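Local coordinates for centromeric protein-C, isoform A (Drosophila melanogaster, PDB 6O2K) that probably acts as an adaptor between chromatin and other kinetochore proteins, the part given here being its dimeric cupin domain, at residues B[50-54]-B[66-70]; B[87-93]-B[111-117]. All coordinates share one frame; numbering follows the deposited sequence. Where two conformers were deposited one is given.

Interaction 1 of 2, residues B[50-54]-B[66-70]; sequences GIDYA and YMRFK
D52 and R68 face each other as a hydrogen-bonded pair in the antiparallel beta hairpin of strands 51-55 and 64-69, part of the larger sheet of this cupin domain, and they show how a hairpin can reinforce its backbone ladder with a matched pair of charges. R68 N donates to D52 O at 2.8 Å in an almost straight bond, and D52 N returns a longer one to R68 O. On the same face the side chains then meet again. R68 NH2 reaches D52 OD1 at 3.1 Å as a salt bridge in which the carboxylate and guanidinium planes stand 83° apart: the carboxylate oxygen lies close to the guanidinium plane, at its edge, yet is itself approached from above the carboxylate plane. R68 has its CG anti to the backbone N (chi1 178°) and bends at chi3, which brings NH2 back to D52 OD1. Its other nitrogens are engaged too, NE by the carbonyl of L18 and NH1 by that of W17, while F45 provides a cation-pi partner; one arginine thus ties the hairpin to the end of helix 6-19.

Further along, Y66 and A54 form the next hydrogen-bonded pair, with Y66 N 2.8 Å from A54 O. The Y66 hydroxyl pairs with that of Y56. On the opposite face, Y53 and M67 make a Met-aromatic contact. The sulfur sits obliquely to the ring, and the closest approach of the two side chains is from M67 CG to Y53 CE2, 3.6 Å.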
# COMPACT_ATOMS: atom_id res chain seq x y z
N GLY B 50 15.26 15.63 -7.44
CA GLY B 50 16.09 14.47 -7.23
C GLY B 50 15.40 13.27 -6.62
O GLY B 50 16.06 12.24 -6.41
N ILE B 51 14.10 13.34 -6.33
CA ILE B 51 13.36 12.22 -5.77
C ILE B 51 12.46 11.65 -6.85
O ILE B 51 11.81 12.42 -7.58
CB ILE B 51 12.53 12.63 -4.55
CG1 ILE B 51 13.46 13.07 -3.42
CG2 ILE B 51 11.65 11.49 -4.09
CD1 ILE B 51 12.90 14.16 -2.61
N ASP B 52 12.40 10.31 -6.97
CA ASP B 52 11.57 9.70 -8.00
C ASP B 52 10.16 9.48 -7.44
O ASP B 52 10.01 8.93 -6.35
CB ASP B 52 12.19 8.37 -8.47
CG ASP B 52 13.37 8.57 -9.42
OD1 ASP B 52 14.24 7.66 -9.52
OD2 ASP B 52 13.45 9.63 -10.08
N TYR B 53 9.14 9.92 -8.17
CA TYR B 53 7.74 9.75 -7.77
C TYR B 53 6.98 8.99 -8.84
O TYR B 53 7.17 9.24 -10.04
CB TYR B 53 7.04 11.10 -7.55
CG TYR B 53 7.64 11.96 -6.47
CD1 TYR B 53 8.65 12.87 -6.77
CD2 TYR B 53 7.19 11.87 -5.16
CE1 TYR B 53 9.20 13.67 -5.78
CE2 TYR B 53 7.73 12.66 -4.16
CZ TYR B 53 8.74 13.56 -4.48
OH TYR B 53 9.29 14.36 -3.51
N ALA B 54 6.08 8.11 -8.43
CA ALA B 54 5.17 7.49 -9.39
C ALA B 54 3.80 7.31 -8.75
O ALA B 54 3.68 6.64 -7.73
CB ALA B 54 5.72 6.14 -9.88
N TYR B 66 4.12 6.21 -5.00
CA TYR B 66 5.37 5.77 -4.40
C TYR B 66 6.41 6.87 -4.52
O TYR B 66 6.48 7.58 -5.54
CB TYR B 66 5.92 4.50 -5.08
CG TYR B 66 4.97 3.33 -4.99
CD1 TYR B 66 4.92 2.54 -3.85
CD2 TYR B 66 4.11 3.02 -6.05
CE1 TYR B 66 4.02 1.46 -3.76
CE2 TYR B 66 3.23 1.96 -5.98
CZ TYR B 66 3.19 1.19 -4.83
OH TYR B 66 2.29 0.14 -4.78
N MET B 67 7.23 7.00 -3.48
CA MET B 67 8.45 7.79 -3.49
C MET B 67 9.64 6.85 -3.41
O MET B 67 9.71 6.01 -2.51
CB MET B 67 8.49 8.76 -2.31
CG MET B 67 7.30 9.67 -2.20
SD MET B 67 7.61 10.85 -0.86
CE MET B 67 5.95 11.46 -0.53
N ARG B 68 10.57 7.00 -4.36
CA ARG B 68 11.79 6.23 -4.46
C ARG B 68 12.95 7.15 -4.08
O ARG B 68 13.15 8.20 -4.72
CB ARG B 68 11.99 5.66 -5.87
CG ARG B 68 13.28 4.88 -6.05
CD ARG B 68 13.69 4.84 -7.53
NE ARG B 68 12.97 3.81 -8.26
CZ ARG B 68 12.72 3.85 -9.56
NH1 ARG B 68 12.06 2.86 -10.14
NH2 ARG B 68 13.12 4.89 -10.29
N PHE B 69 13.69 6.75 -3.04
CA PHE B 69 14.78 7.53 -2.48
C PHE B 69 16.10 6.85 -2.78
O PHE B 69 16.26 5.65 -2.52
CB PHE B 69 14.66 7.68 -0.96
CG PHE B 69 13.65 8.68 -0.50
CD1 PHE B 69 12.30 8.45 -0.68
CD2 PHE B 69 14.05 9.84 0.16
CE1 PHE B 69 11.35 9.35 -0.22
CE2 PHE B 69 13.11 10.76 0.62
CZ PHE B 69 11.75 10.52 0.42
N LYS B 70 17.04 7.63 -3.27
CA LYS B 70 18.39 7.19 -3.45
C LYS B 70 19.04 6.98 -2.09
O LYS B 70 18.52 7.43 -1.07
CB LYS B 70 19.15 8.23 -4.25
CG LYS B 70 18.56 8.43 -5.59
CD LYS B 70 18.75 7.11 -6.25
CE LYS B 70 18.25 7.23 -7.66
NZ LYS B 70 18.43 5.90 -8.27

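Interaction 2 of 2, residues B[87-93]-B[111-117]; sequences LLVQFGE and LRVGDMI
V89 sets its CB against the carbonyl oxygen of R112, 3.4 Å from CB to R112 O, with one methyl directed to each neighbour of that residue. CG2 lies 3.6 Å from L111 CB. CG1, anti to the backbone N (chi1 176°), comes equally near to V113 CA. An alanine here would lose both methyls and is likely to leave a gap beside L111 CB and V113 CA. The V89 backbone is gripped as well, its N bonded to D115 O and its O accepting from G114 N at 2.9 Å. Beside it, L87 CB rests 3.8 Å from I117 CG2, the two side chains running alongside each other.

At Q90 the chain turns a corner, leaving the cupin sheet that holds 85-89 for the one that holds 93-99. Strand 85-89 pairs with 116-119, and Q90 and F91 form a classic beta bulge opposite V136. On the partner segment, R112 to D115 make a type II turn, braced by R112 N donating to D115 OD2 at 2.9 Å from above the carboxylate plane. A water bridges G92 O and V113 N. At the outer edge E93 and R112 lie side by side, and in the conformer given OE2 of E93 forms a salt bridge with NH1 of R112.

Farther out, D115 OD1 accepts from A40 N of the second subunit, and M116 and I117 pair with a strand of that chain, carrying the sheet across the dimer interface.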
# COMPACT_ATOMS: atom_id res chain seq x y z
N LEU B 87 2.32 7.75 5.27
CA LEU B 87 3.54 7.23 4.67
C LEU B 87 3.75 5.81 5.16
O LEU B 87 3.86 5.57 6.37
CB LEU B 87 4.74 8.12 5.01
CG LEU B 87 4.62 9.61 4.64
CD1 LEU B 87 5.82 10.39 5.17
CD2 LEU B 87 4.53 9.79 3.12
N LEU B 88 3.80 4.86 4.23
CA LEU B 88 3.88 3.44 4.54
C LEU B 88 5.09 2.85 3.83
O LEU B 88 5.14 2.83 2.60
CB LEU B 88 2.59 2.73 4.11
CG LEU B 88 2.51 1.21 4.26
CD1 LEU B 88 2.67 0.79 5.71
CD2 LEU B 88 1.17 0.75 3.71
N VAL B 89 6.05 2.34 4.61
CA VAL B 89 7.32 1.90 4.04
C VAL B 89 7.13 0.60 3.26
O VAL B 89 6.62 -0.40 3.79
CB VAL B 89 8.39 1.75 5.13
CG1 VAL B 89 9.68 1.21 4.55
CG2 VAL B 89 8.64 3.12 5.78
N GLN B 90 7.52 0.61 1.99
CA GLN B 90 7.48 -0.55 1.11
C GLN B 90 8.79 -1.31 1.08
O GLN B 90 8.79 -2.54 0.90
CB GLN B 90 7.12 -0.13 -0.32
CG GLN B 90 5.78 0.55 -0.42
CD GLN B 90 4.67 -0.44 -0.18
OE1 GLN B 90 4.52 -1.41 -0.92
NE2 GLN B 90 3.89 -0.21 0.88
N PHE B 91 9.90 -0.60 1.22
CA PHE B 91 11.20 -1.27 1.26
C PHE B 91 12.19 -0.33 1.92
O PHE B 91 12.17 0.88 1.65
CB PHE B 91 11.69 -1.66 -0.14
CG PHE B 91 12.96 -2.47 -0.14
CD1 PHE B 91 14.19 -1.85 -0.20
CD2 PHE B 91 12.91 -3.86 -0.06
CE1 PHE B 91 15.36 -2.59 -0.18
CE2 PHE B 91 14.08 -4.62 -0.05
CZ PHE B 91 15.31 -3.99 -0.11
N GLY B 92 13.04 -0.87 2.77
CA GLY B 92 14.09 -0.05 3.35
C GLY B 92 13.75 0.56 4.69
O GLY B 92 12.98 -0.01 5.46
N GLU B 93 14.33 1.73 4.97
CA GLU B 93 14.21 2.38 6.27
C GLU B 93 14.21 3.89 6.06
O GLU B 93 14.96 4.40 5.21
CB GLU B 93 15.37 1.96 7.19
CG GLU B 93 15.22 2.32 8.67
CD GLU B 93 16.43 1.89 9.49
OE1 GLU B 93 17.18 0.99 9.03
OE2 GLU B 93 16.66 2.44 10.59
N LEU B 111 11.12 4.50 10.67
CA LEU B 111 10.17 3.57 10.08
C LEU B 111 10.90 2.49 9.29
O LEU B 111 11.74 2.79 8.43
CB LEU B 111 9.17 4.30 9.16
CG LEU B 111 8.42 5.52 9.75
CD1 LEU B 111 7.62 6.19 8.65
CD2 LEU B 111 7.50 5.11 10.89
N ARG B 112 10.55 1.23 9.57
CA ARG B 112 11.03 0.10 8.79
C ARG B 112 9.87 -0.45 7.97
O ARG B 112 8.74 0.03 8.03
CB ARG B 112 11.62 -0.99 9.69
CG ARG B 112 12.96 -0.62 10.30
CD ARG B 112 13.30 -1.47 11.51
NE ARG B 112 13.43 -0.64 12.71
CZ ARG B 112 14.46 0.16 12.96
NH1 ARG B 112 15.46 0.25 12.09
NH2 ARG B 112 14.49 0.88 14.07
N VAL B 113 10.16 -1.50 7.19
CA VAL B 113 9.19 -1.95 6.20
C VAL B 113 7.88 -2.36 6.88
O VAL B 113 7.87 -3.04 7.91
CB VAL B 113 9.79 -3.09 5.36
CG1 VAL B 113 9.97 -4.36 6.19
CG2 VAL B 113 8.92 -3.33 4.13
N GLY B 114 6.77 -1.90 6.30
CA GLY B 114 5.45 -2.13 6.84
C GLY B 114 5.01 -1.15 7.90
O GLY B 114 3.83 -1.16 8.29
N ASP B 115 5.92 -0.29 8.38
CA ASP B 115 5.54 0.75 9.34
C ASP B 115 4.89 1.92 8.60
O ASP B 115 5.21 2.21 7.45
CB ASP B 115 6.77 1.26 10.11
CG ASP B 115 7.41 0.20 10.97
OD1 ASP B 115 6.81 -0.88 11.17
OD2 ASP B 115 8.54 0.45 11.45
N MET B 116 3.99 2.60 9.30
CA MET B 116 3.25 3.73 8.75
C MET B 116 3.27 4.91 9.72
O MET B 116 3.30 4.74 10.94
CB MET B 116 1.78 3.34 8.45
CG MET B 116 0.97 4.41 7.76
SD MET B 116 0.03 5.35 9.00
CE MET B 116 -1.09 4.07 9.51
N ILE B 117 3.24 6.12 9.16
CA ILE B 117 3.04 7.33 9.95
C ILE B 117 1.92 8.16 9.31
O ILE B 117 1.83 8.26 8.09
CB ILE B 117 4.34 8.15 10.09
CG1 ILE B 117 4.15 9.28 11.12
CG2 ILE B 117 4.79 8.73 8.74
CD1 ILE B 117 5.46 9.99 11.50
O HOH W 1 12.87 -2.49 6.40

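How the interactions relate
Interactions 1 and 2 follow one another along the chain, the hairpin closing before 87-93 begins, and both draw on the same six-stranded sheet. Their centres lie about 14 Å apart, with strand 135-141 between 64-69 and 85-89. They nevertheless touch at two places: Y66 CE1 packs 3.9 Å from Q90 CG, and M67 CE comes within 4.3 Å of L87 CD2. The dimer links them a second time. The ring of Y66 in interaction 1 packs on L88 of the second subunit, while the hydroxyl of Y56 of the second subunit bonds to G114 O of interaction 2.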